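Local coordinates for inactivation-no-after-potential D protein (Drosophila melanogaster, PDB 2QKT), which serves as a scaffolding protein of visual signal transduction, its fifth PDZ domain probably binding peptide segments of partner proteins, at residues 20-25 with 65-70; 30-35 with 44-49; 48-53 with 77-82. One frame throughout, in Å; residues are numbered along the deposited sequence.

In the fold
All three contacts reach one antiparallel sheet of a PDZ domain. Contact 1 sets strand 18-23 against segment 65-70, at the positions of the strand and helix that usually wall a PDZ peptide groove, though here 65-70 is 3-10 and loop, tied to strand 26-32 by the Cys27-Cys66 disulfide. Contact 2 lies on the next strand, 26-32, its centre about 13 Å from that of contact 1, and is nested along the chain within contact 1. Contact 3 pairs strand 49-53 with strand 76-83 and shares Asp48 and Ile49 with contact 2, their centres about 12 Å apart. Contacts 1 and 3, centres about 10 Å apart, meet where Phe70 CD2 approaches Phe53 CZ to 3.4 Å.

Contact 1: residues 20-25 with 65-70; sequences LSPNEI and VCYALF
Leu20 meets Cys66, Leu69 and Phe70 by apolar packing. With CG anti to the carbonyl carbon (chi1 -45°), its CD1 branch rests against both Leu69 and Phe70: CD1 is 3.8 Å from Leu69 CD2, the two side chains crossing at about a right angle, and 3.9 Å from Phe70 CZ, approached obliquely to the ring. Nearer the backbone, Leu20 CB lies 4.3 Å from Cys66 CB. A second apolar patch is formed by Pro22, which crosses the phenol end of Tyr67 with CD 3.8 Å from Tyr67 CZ. Carbon-to-oxygen approaches accompany this packing. Leu20 CB is 3.5 Å from Cys66 O, and Pro22 CD 3.1 Å from Tyr67 OH, whose hydrogen-bond partner is Tyr67 OH of the second subunit. At the ring edge, Leu20 O lies in the plane of Tyr67, 3.7 Å from CE2. A covalent link adds to these contacts: Cys66 SG, 4.0 Å from Pro22 CA, is disulfide-bonded to Cys27, tying the 65-70 segment, whose first part is 3-10, to strand 26-32. Strand 18-23 pairs antiparallel with strand 26-32, Ser21 bonding through its backbone to Thr28, while Leu20 also packs on Ile50 of strand 49-53.

Contact 2: residues 30-35 with 44-49; sequences ADLIQG and LQRGDI
Asp31 and Arg46 are brought together by two torsion settings: Asp31 holds CG on the far side of CA from its backbone N (chi1 -150°), and Arg46 runs extended from CG to NE before turning at chi4 (66°). The carboxylate and guanidinium, their planes 53° apart, then form a salt bridge at one oxygen. Asp31 OD1 takes weak, bent bonds from Arg46 NH2 at 3.1 Å and from Arg46 NE at 3.2 Å. The same oxygen also accepts the neighbouring Leu32 N at 2.8 Å, and Lys76 of the fourth subunit adds another salt bridge. Leu32 CG lies over one guanidinium face, 4.1 Å above its plane and offset toward the rim. One water joins Ala30 O, at 2.9 Å, weakly to Arg46 NE. Replacing Asp31 by an alanine would probably leave Arg46 and Lys76 of the fourth subunit without their countercharge and Leu32 N without its acceptor. Arg46 is the second residue of a type II turn, Gln45 to Asp48, which follows helix 38-43 and leads into strand 49-53; the partner strand 26-32 carries a classic beta bulge at Ala30 and Asp31, both facing Ser19 of strand 18-23.

Contact 3: residues 48-53 with 77-82; sequences DIITKF and VSMEVT
Phe53 and Met79 lie alongside each other, pointing the same way, because they form a non-hydrogen-bonded pair with both side chains on one face of the sheet. Met79 CG meets the Phe53 ring at its edge, near its plane, 3.7 Å from CD1. Beyond it, Val77 CG1 makes a short, probably strained approach to Phe53 CE1. Met79, with CG anti to the carbonyl carbon (chi1 -55°) and the chain straight to SD, puts its sulfur 3.9 Å from Ile50 CD1. At the other end of the row, Val81 CG1 fills the hollow between Ile49 O and Asp48, 3.6 Å from Asp48 CB. On the opposite face the Lys52 methylenes lie along the Glu80 chain and its carboxylate, with Lys52 NZ and Glu80 OE2 4.6 Å apart, beyond a salt bridge. At the bulge, Thr51 CG2 reaches OG1 of Thr82, a residue of the Lys52 and Glu80 face, and a water bridges Thr51 OG1 to Thr82 OG1. Four backbone bonds join the strands, among them Ile49 N to Thr82 O at 2.8 Å and Glu80 N to Lys52 O at 3.0 Å. The register slips by one where Thr51 and Lys52 both face Glu80, so this antiparallel pair in the central sheet of the PDZ fold contains a classic beta bulge.

Contact 1: residues 20-25 with 65-70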
loop_
_atom_site.group_PDB
_atom_site.type_symbol
_atom_site.label_atom_id
_atom_site.label_comp_id
_atom_site.label_asym_id
_atom_site.label_seq_id
_atom_site.Cartn_x
_atom_site.Cartn_y
_atom_site.Cartn_z
ATOM N N LEU A 20 -8.469 0.024 -5.586
ATOM C CA LEU A 20 -8.115 1.441 -5.548
ATOM C C LEU A 20 -6.643 1.744 -5.268
ATOM O O LEU A 20 -5.891 0.888 -4.779
ATOM C CB LEU A 20 -8.962 2.124 -4.471
ATOM C CG LEU A 20 -10.453 1.795 -4.406
ATOM C CD1 LEU A 20 -11.054 2.534 -3.218
ATOM C CD2 LEU A 20 -11.150 2.204 -5.696
ATOM N N SER A 21 -6.242 2.975 -5.591
ATOM C CA SER A 21 -4.882 3.454 -5.341
ATOM C C SER A 21 -4.998 4.923 -4.929
ATOM O O SER A 21 -5.964 5.606 -5.287
ATOM C CB SER A 21 -3.998 3.321 -6.580
ATOM O OG SER A 21 -4.463 4.153 -7.614
ATOM N N PRO A 22 -4.028 5.425 -4.151
ATOM C CA PRO A 22 -4.055 6.816 -3.698
ATOM C C PRO A 22 -4.048 7.866 -4.814
ATOM O O PRO A 22 -3.381 7.706 -5.836
ATOM C CB PRO A 22 -2.810 6.905 -2.811
ATOM C CG PRO A 22 -2.673 5.479 -2.295
ATOM C CD PRO A 22 -2.832 4.753 -3.610
ATOM N N ASN A 23 -4.802 8.939 -4.598
ATOM C CA ASN A 23 -4.858 10.047 -5.546
ATOM C C ASN A 23 -4.854 11.350 -4.767
ATOM O O ASN A 23 -5.333 11.403 -3.634
ATOM C CB ASN A 23 -6.123 9.959 -6.406
ATOM C CG ASN A 23 -6.162 11.042 -7.477
ATOM O OD1 ASN A 23 -6.447 12.213 -7.195
ATOM N ND2 ASN A 23 -5.851 10.656 -8.714
ATOM N N GLU A 24 -4.310 12.398 -5.363
ATOM C CA GLU A 24 -4.240 13.688 -4.690
ATOM C C GLU A 24 -5.582 14.095 -4.071
ATOM O O GLU A 24 -5.621 14.604 -2.950
ATOM C CB GLU A 24 -3.792 14.781 -5.665
ATOM C CG GLU A 24 -3.733 16.163 -5.034
ATOM C CD GLU A 24 -3.572 17.273 -6.054
ATOM O OE1 GLU A 24 -3.546 16.977 -7.267
ATOM O OE2 GLU A 24 -3.485 18.449 -5.639
ATOM N N ILE A 25 -6.678 13.870 -4.792
ATOM C CA ILE A 25 -7.987 14.273 -4.286
ATOM C C ILE A 25 -8.917 13.128 -3.875
ATOM O O ILE A 25 -10.127 13.320 -3.765
ATOM C CB ILE A 25 -8.714 15.159 -5.326
ATOM C CG1 ILE A 25 -9.061 14.326 -6.564
ATOM C CG2 ILE A 25 -7.802 16.337 -5.722
ATOM C CD1 ILE A 25 -9.902 15.060 -7.599
ATOM N N VAL A 65 -6.180 4.909 3.458
ATOM C CA VAL A 65 -7.622 4.714 3.581
ATOM C C VAL A 65 -8.187 4.083 2.304
ATOM O O VAL A 65 -9.214 3.401 2.335
ATOM C CB VAL A 65 -8.369 6.048 3.853
ATOM C CG1 VAL A 65 -8.207 7.010 2.677
ATOM C CG2 VAL A 65 -9.839 5.769 4.111
ATOM N N CYS A 66 -7.493 4.293 1.187
ATOM C CA CYS A 66 -7.920 3.749 -0.099
ATOM C C CYS A 66 -7.767 2.237 -0.184
ATOM O O CYS A 66 -8.252 1.616 -1.133
ATOM C CB CYS A 66 -7.116 4.374 -1.239
ATOM S SG CYS A 66 -7.306 6.168 -1.380
ATOM N N TYR A 67 -7.090 1.646 0.795
ATOM C CA TYR A 67 -6.856 0.212 0.776
ATOM C C TYR A 67 -7.868 -0.647 1.530
ATOM O O TYR A 67 -7.754 -1.868 1.543
ATOM C CB TYR A 67 -5.420 -0.052 1.256
ATOM C CG TYR A 67 -4.389 0.604 0.358
ATOM C CD1 TYR A 67 -3.178 1.068 0.871
ATOM C CD2 TYR A 67 -4.610 0.742 -1.014
ATOM C CE1 TYR A 67 -2.216 1.651 0.052
ATOM C CE2 TYR A 67 -3.658 1.321 -1.848
ATOM C CZ TYR A 67 -2.460 1.773 -1.308
ATOM O OH TYR A 67 -1.505 2.335 -2.133
ATOM N N ALA A 68 -8.849 -0.015 2.164
ATOM C CA ALA A 68 -9.891 -0.759 2.872
ATOM C C ALA A 68 -11.122 0.124 2.992
ATOM O O ALA A 68 -11.883 0.047 3.965
ATOM C CB ALA A 68 -9.402 -1.190 4.256
ATOM N N LEU A 69 -11.310 0.960 1.977
ATOM C CA LEU A 69 -12.422 1.900 1.934
ATOM C C LEU A 69 -13.796 1.259 2.074
ATOM O O LEU A 69 -14.705 1.857 2.662
ATOM C CB LEU A 69 -12.381 2.686 0.620
ATOM C CG LEU A 69 -13.388 3.832 0.525
ATOM C CD1 LEU A 69 -13.027 4.900 1.554
ATOM C CD2 LEU A 69 -13.363 4.424 -0.879
ATOM N N PHE A 70 -13.945 0.045 1.544
ATOM C CA PHE A 70 -15.230 -0.660 1.569
ATOM C C PHE A 70 -15.461 -1.643 2.712
ATOM O O PHE A 70 -16.510 -2.285 2.759
ATOM C CB PHE A 70 -15.432 -1.401 0.241
ATOM C CG PHE A 70 -15.205 -0.542 -0.966
ATOM C CD1 PHE A 70 -14.270 -0.912 -1.930
ATOM C CD2 PHE A 70 -15.886 0.662 -1.110
ATOM C CE1 PHE A 70 -14.009 -0.088 -3.023
ATOM C CE2 PHE A 70 -15.635 1.498 -2.200
ATOM C CZ PHE A 70 -14.692 1.125 -3.159
#

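Contact 2: residues 30-35 with 44-49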
loop_
_atom_site.group_PDB
_atom_site.type_symbol
_atom_site.label_atom_id
_atom_site.label_comp_id
_atom_site.label_asym_id
_atom_site.label_seq_id
_atom_site.Cartn_x
_atom_site.Cartn_y
_atom_site.Cartn_z
ATOM N N ALA A 30 -8.178 1.884 -9.799
ATOM C CA ALA A 30 -7.084 1.335 -10.605
ATOM C C ALA A 30 -7.501 0.149 -11.470
ATOM O O ALA A 30 -7.018 -0.023 -12.591
ATOM C CB ALA A 30 -5.923 0.934 -9.686
ATOM N N ASP A 31 -8.393 -0.680 -10.941
ATOM C CA ASP A 31 -8.892 -1.847 -11.673
ATOM C C ASP A 31 -10.303 -2.126 -11.156
ATOM O O ASP A 31 -10.706 -1.589 -10.120
ATOM C CB ASP A 31 -8.002 -3.076 -11.423
ATOM C CG ASP A 31 -7.988 -4.046 -12.611
ATOM O OD1 ASP A 31 -8.933 -4.017 -13.443
ATOM O OD2 ASP A 31 -7.040 -4.856 -12.712
ATOM N N LEU A 32 -11.038 -2.972 -11.867
ATOM C CA LEU A 32 -12.405 -3.309 -11.487
ATOM C C LEU A 32 -12.861 -4.620 -12.106
ATOM O O LEU A 32 -12.361 -5.040 -13.156
ATOM C CB LEU A 32 -13.359 -2.182 -11.930
ATOM C CG LEU A 32 -13.502 -2.040 -13.457
ATOM C CD1 LEU A 32 -14.645 -2.931 -13.995
ATOM C CD2 LEU A 32 -13.789 -0.593 -13.814
ATOM N N ILE A 33 -13.830 -5.247 -11.449
ATOM C CA ILE A 33 -14.401 -6.500 -11.915
ATOM C C ILE A 33 -15.741 -6.215 -12.566
ATOM O O ILE A 33 -16.676 -5.747 -11.917
ATOM C CB ILE A 33 -14.605 -7.481 -10.737
ATOM C CG1 ILE A 33 -13.254 -7.964 -10.203
ATOM C CG2 ILE A 33 -15.417 -8.687 -11.181
ATOM C CD1 ILE A 33 -13.400 -8.885 -8.998
ATOM N N GLN A 34 -15.818 -6.484 -13.861
ATOM C CA GLN A 34 -17.043 -6.256 -14.612
ATOM C C GLN A 34 -18.077 -7.319 -14.237
ATOM O O GLN A 34 -17.748 -8.500 -14.106
ATOM C CB GLN A 34 -16.750 -6.327 -16.115
ATOM C CG GLN A 34 -17.971 -6.191 -17.012
ATOM C CD GLN A 34 -17.597 -6.228 -18.493
ATOM O OE1 GLN A 34 -16.964 -7.173 -18.957
ATOM N NE2 GLN A 34 -17.983 -5.194 -19.236
ATOM N N GLY A 35 -19.320 -6.896 -14.040
ATOM C CA GLY A 35 -20.368 -7.845 -13.703
ATOM C C GLY A 35 -20.788 -7.981 -12.249
ATOM O O GLY A 35 -21.690 -8.770 -11.940
ATOM N N LEU A 44 -18.932 3.625 -13.667
ATOM C CA LEU A 44 -17.519 3.700 -13.310
ATOM C C LEU A 44 -16.524 3.098 -14.290
ATOM O O LEU A 44 -16.786 2.079 -14.939
ATOM C CB LEU A 44 -17.291 3.083 -11.931
ATOM C CG LEU A 44 -17.909 3.844 -10.757
ATOM C CD1 LEU A 44 -17.843 2.982 -9.493
ATOM C CD2 LEU A 44 -17.179 5.173 -10.562
ATOM N N GLN A 45 -15.366 3.745 -14.362
ATOM C CA GLN A 45 -14.265 3.336 -15.221
ATOM C C GLN A 45 -12.933 3.531 -14.516
ATOM O O GLN A 45 -12.826 4.316 -13.570
ATOM C CB GLN A 45 -14.263 4.166 -16.504
ATOM C CG GLN A 45 -15.361 3.816 -17.479
ATOM C CD GLN A 45 -15.395 4.765 -18.660
ATOM O OE1 GLN A 45 -14.421 5.459 -18.945
ATOM N NE2 GLN A 45 -16.514 4.777 -19.370
ATOM N N ARG A 46 -11.919 2.809 -14.985
ATOM C CA ARG A 46 -10.584 2.926 -14.425
ATOM C C ARG A 46 -10.169 4.379 -14.605
ATOM O O ARG A 46 -10.441 4.989 -15.646
ATOM C CB ARG A 46 -9.604 2.013 -15.171
ATOM C CG ARG A 46 -9.943 0.534 -15.083
ATOM C CD ARG A 46 -8.888 -0.315 -15.789
ATOM N NE ARG A 46 -9.178 -1.742 -15.686
ATOM C CZ ARG A 46 -10.227 -2.337 -16.247
ATOM N NH1 ARG A 46 -11.093 -1.635 -16.972
ATOM N NH2 ARG A 46 -10.406 -3.640 -16.089
ATOM N N GLY A 47 -9.533 4.943 -13.587
ATOM C CA GLY A 47 -9.106 6.326 -13.685
ATOM C C GLY A 47 -10.029 7.266 -12.935
ATOM O O GLY A 47 -9.628 8.381 -12.596
ATOM N N ASP A 48 -11.265 6.838 -12.687
ATOM C CA ASP A 48 -12.200 7.672 -11.935
ATOM C C ASP A 48 -11.676 7.802 -10.511
ATOM O O ASP A 48 -11.026 6.889 -9.995
ATOM C CB ASP A 48 -13.610 7.062 -11.908
ATOM C CG ASP A 48 -14.283 7.086 -13.269
ATOM O OD1 ASP A 48 -13.799 7.818 -14.152
ATOM O OD2 ASP A 48 -15.305 6.396 -13.448
ATOM N N ILE A 49 -11.950 8.942 -9.885
ATOM C CA ILE A 49 -11.485 9.196 -8.530
ATOM C C ILE A 49 -12.663 9.334 -7.577
ATOM O O ILE A 49 -13.532 10.183 -7.775
ATOM C CB ILE A 49 -10.679 10.506 -8.462
ATOM C CG1 ILE A 49 -9.605 10.520 -9.555
ATOM C CG2 ILE A 49 -10.054 10.647 -7.073
ATOM C CD1 ILE A 49 -8.872 11.851 -9.675
HETATM O O HOH W 1 -6.190 -1.958 -14.556
HETATM O O HOH W 2 -12.321 -6.349 -16.217
#

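Contact 3: residues 48-53 with 77-82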
loop_
_atom_site.group_PDB
_atom_site.type_symbol
_atom_site.label_atom_id
_atom_site.label_comp_id
_atom_site.label_asym_id
_atom_site.label_seq_id
_atom_site.Cartn_x
_atom_site.Cartn_y
_atom_site.Cartn_z
ATOM N N ASP A 48 -11.265 6.838 -12.687
ATOM C CA ASP A 48 -12.200 7.672 -11.935
ATOM C C ASP A 48 -11.676 7.802 -10.511
ATOM O O ASP A 48 -11.026 6.889 -9.995
ATOM C CB ASP A 48 -13.610 7.062 -11.908
ATOM C CG ASP A 48 -14.283 7.086 -13.269
ATOM O OD1 ASP A 48 -13.799 7.818 -14.152
ATOM O OD2 ASP A 48 -15.305 6.396 -13.448
ATOM N N ILE A 49 -11.950 8.942 -9.885
ATOM C CA ILE A 49 -11.485 9.196 -8.530
ATOM C C ILE A 49 -12.663 9.334 -7.577
ATOM O O ILE A 49 -13.532 10.183 -7.775
ATOM C CB ILE A 49 -10.679 10.506 -8.462
ATOM C CG1 ILE A 49 -9.605 10.520 -9.555
ATOM C CG2 ILE A 49 -10.054 10.647 -7.073
ATOM C CD1 ILE A 49 -8.872 11.851 -9.675
ATOM N N ILE A 50 -12.695 8.490 -6.558
ATOM C CA ILE A 50 -13.744 8.550 -5.553
ATOM C C ILE A 50 -13.275 9.636 -4.587
ATOM O O ILE A 50 -12.237 9.480 -3.943
ATOM C CB ILE A 50 -13.861 7.227 -4.787
ATOM C CG1 ILE A 50 -14.229 6.099 -5.749
ATOM C CG2 ILE A 50 -14.906 7.364 -3.687
ATOM C CD1 ILE A 50 -14.298 4.744 -5.097
ATOM N N THR A 51 -14.028 10.730 -4.491
ATOM C CA THR A 51 -13.652 11.841 -3.615
ATOM C C THR A 51 -14.353 11.849 -2.264
ATOM O O THR A 51 -13.905 12.503 -1.328
ATOM C CB THR A 51 -13.921 13.182 -4.299
ATOM O OG1 THR A 51 -15.303 13.245 -4.681
ATOM C CG2 THR A 51 -13.050 13.330 -5.533
ATOM N N LYS A 52 -15.466 11.138 -2.170
ATOM C CA LYS A 52 -16.194 11.059 -0.915
ATOM C C LYS A 52 -16.880 9.705 -0.872
ATOM O O LYS A 52 -17.429 9.235 -1.879
ATOM C CB LYS A 52 -17.249 12.181 -0.786
ATOM C CG LYS A 52 -17.962 12.148 0.578
ATOM C CD LYS A 52 -19.195 13.041 0.676
ATOM C CE LYS A 52 -18.868 14.506 0.816
ATOM N NZ LYS A 52 -19.537 14.992 2.062
ATOM N N PHE A 53 -16.847 9.080 0.295
ATOM C CA PHE A 53 -17.458 7.776 0.477
ATOM C C PHE A 53 -18.308 7.800 1.743
ATOM O O PHE A 53 -17.804 8.115 2.822
ATOM C CB PHE A 53 -16.372 6.705 0.612
ATOM C CG PHE A 53 -16.902 5.305 0.600
ATOM C CD1 PHE A 53 -17.418 4.767 -0.576
ATOM C CD2 PHE A 53 -16.950 4.551 1.771
ATOM C CE1 PHE A 53 -17.979 3.495 -0.592
ATOM C CE2 PHE A 53 -17.510 3.272 1.771
ATOM C CZ PHE A 53 -18.030 2.741 0.584
ATOM N N VAL A 77 -24.371 2.137 -0.584
ATOM C CA VAL A 77 -23.047 2.698 -0.723
ATOM C C VAL A 77 -23.211 3.952 -1.554
ATOM O O VAL A 77 -23.783 3.909 -2.636
ATOM C CB VAL A 77 -22.112 1.727 -1.449
ATOM C CG1 VAL A 77 -20.785 2.386 -1.716
ATOM C CG2 VAL A 77 -21.936 0.466 -0.636
ATOM N N SER A 78 -22.712 5.064 -1.037
ATOM C CA SER A 78 -22.817 6.341 -1.715
ATOM C C SER A 78 -21.441 6.926 -2.019
ATOM O O SER A 78 -20.643 7.164 -1.112
ATOM C CB SER A 78 -23.617 7.301 -0.841
ATOM O OG SER A 78 -23.055 8.599 -0.880
ATOM N N MET A 79 -21.169 7.169 -3.291
ATOM C CA MET A 79 -19.874 7.716 -3.681
ATOM C C MET A 79 -19.992 8.972 -4.528
ATOM O O MET A 79 -20.915 9.099 -5.338
ATOM C CB MET A 79 -19.092 6.713 -4.531
ATOM C CG MET A 79 -18.864 5.337 -3.946
ATOM S SD MET A 79 -18.121 4.270 -5.223
ATOM C CE MET A 79 -19.389 3.040 -5.383
ATOM N N GLU A 80 -19.052 9.891 -4.339
ATOM C CA GLU A 80 -18.977 11.087 -5.162
ATOM C C GLU A 80 -17.713 10.843 -5.991
ATOM O O GLU A 80 -16.656 10.493 -5.450
ATOM C CB GLU A 80 -18.890 12.352 -4.295
ATOM C CG GLU A 80 -20.284 12.783 -3.806
ATOM C CD GLU A 80 -20.264 14.003 -2.916
ATOM O OE1 GLU A 80 -19.336 14.827 -3.039
ATOM O OE2 GLU A 80 -21.204 14.160 -2.113
ATOM N N VAL A 81 -17.833 11.006 -7.304
ATOM C CA VAL A 81 -16.733 10.717 -8.211
ATOM C C VAL A 81 -16.352 11.826 -9.187
ATOM O O VAL A 81 -17.203 12.578 -9.657
ATOM C CB VAL A 81 -17.074 9.437 -9.029
ATOM C CG1 VAL A 81 -15.922 9.059 -9.956
ATOM C CG2 VAL A 81 -17.401 8.289 -8.072
ATOM N N THR A 82 -15.057 11.921 -9.469
ATOM C CA THR A 82 -14.532 12.882 -10.424
ATOM C C THR A 82 -13.849 12.097 -11.532
ATOM O O THR A 82 -13.074 11.168 -11.264
ATOM C CB THR A 82 -13.502 13.840 -9.793
ATOM O OG1 THR A 82 -14.172 14.762 -8.922
ATOM C CG2 THR A 82 -12.751 14.600 -10.875
HETATM O O HOH W 3 -16.086 14.140 -6.977
HETATM O O HOH W 4 -16.539 15.040 -3.190
#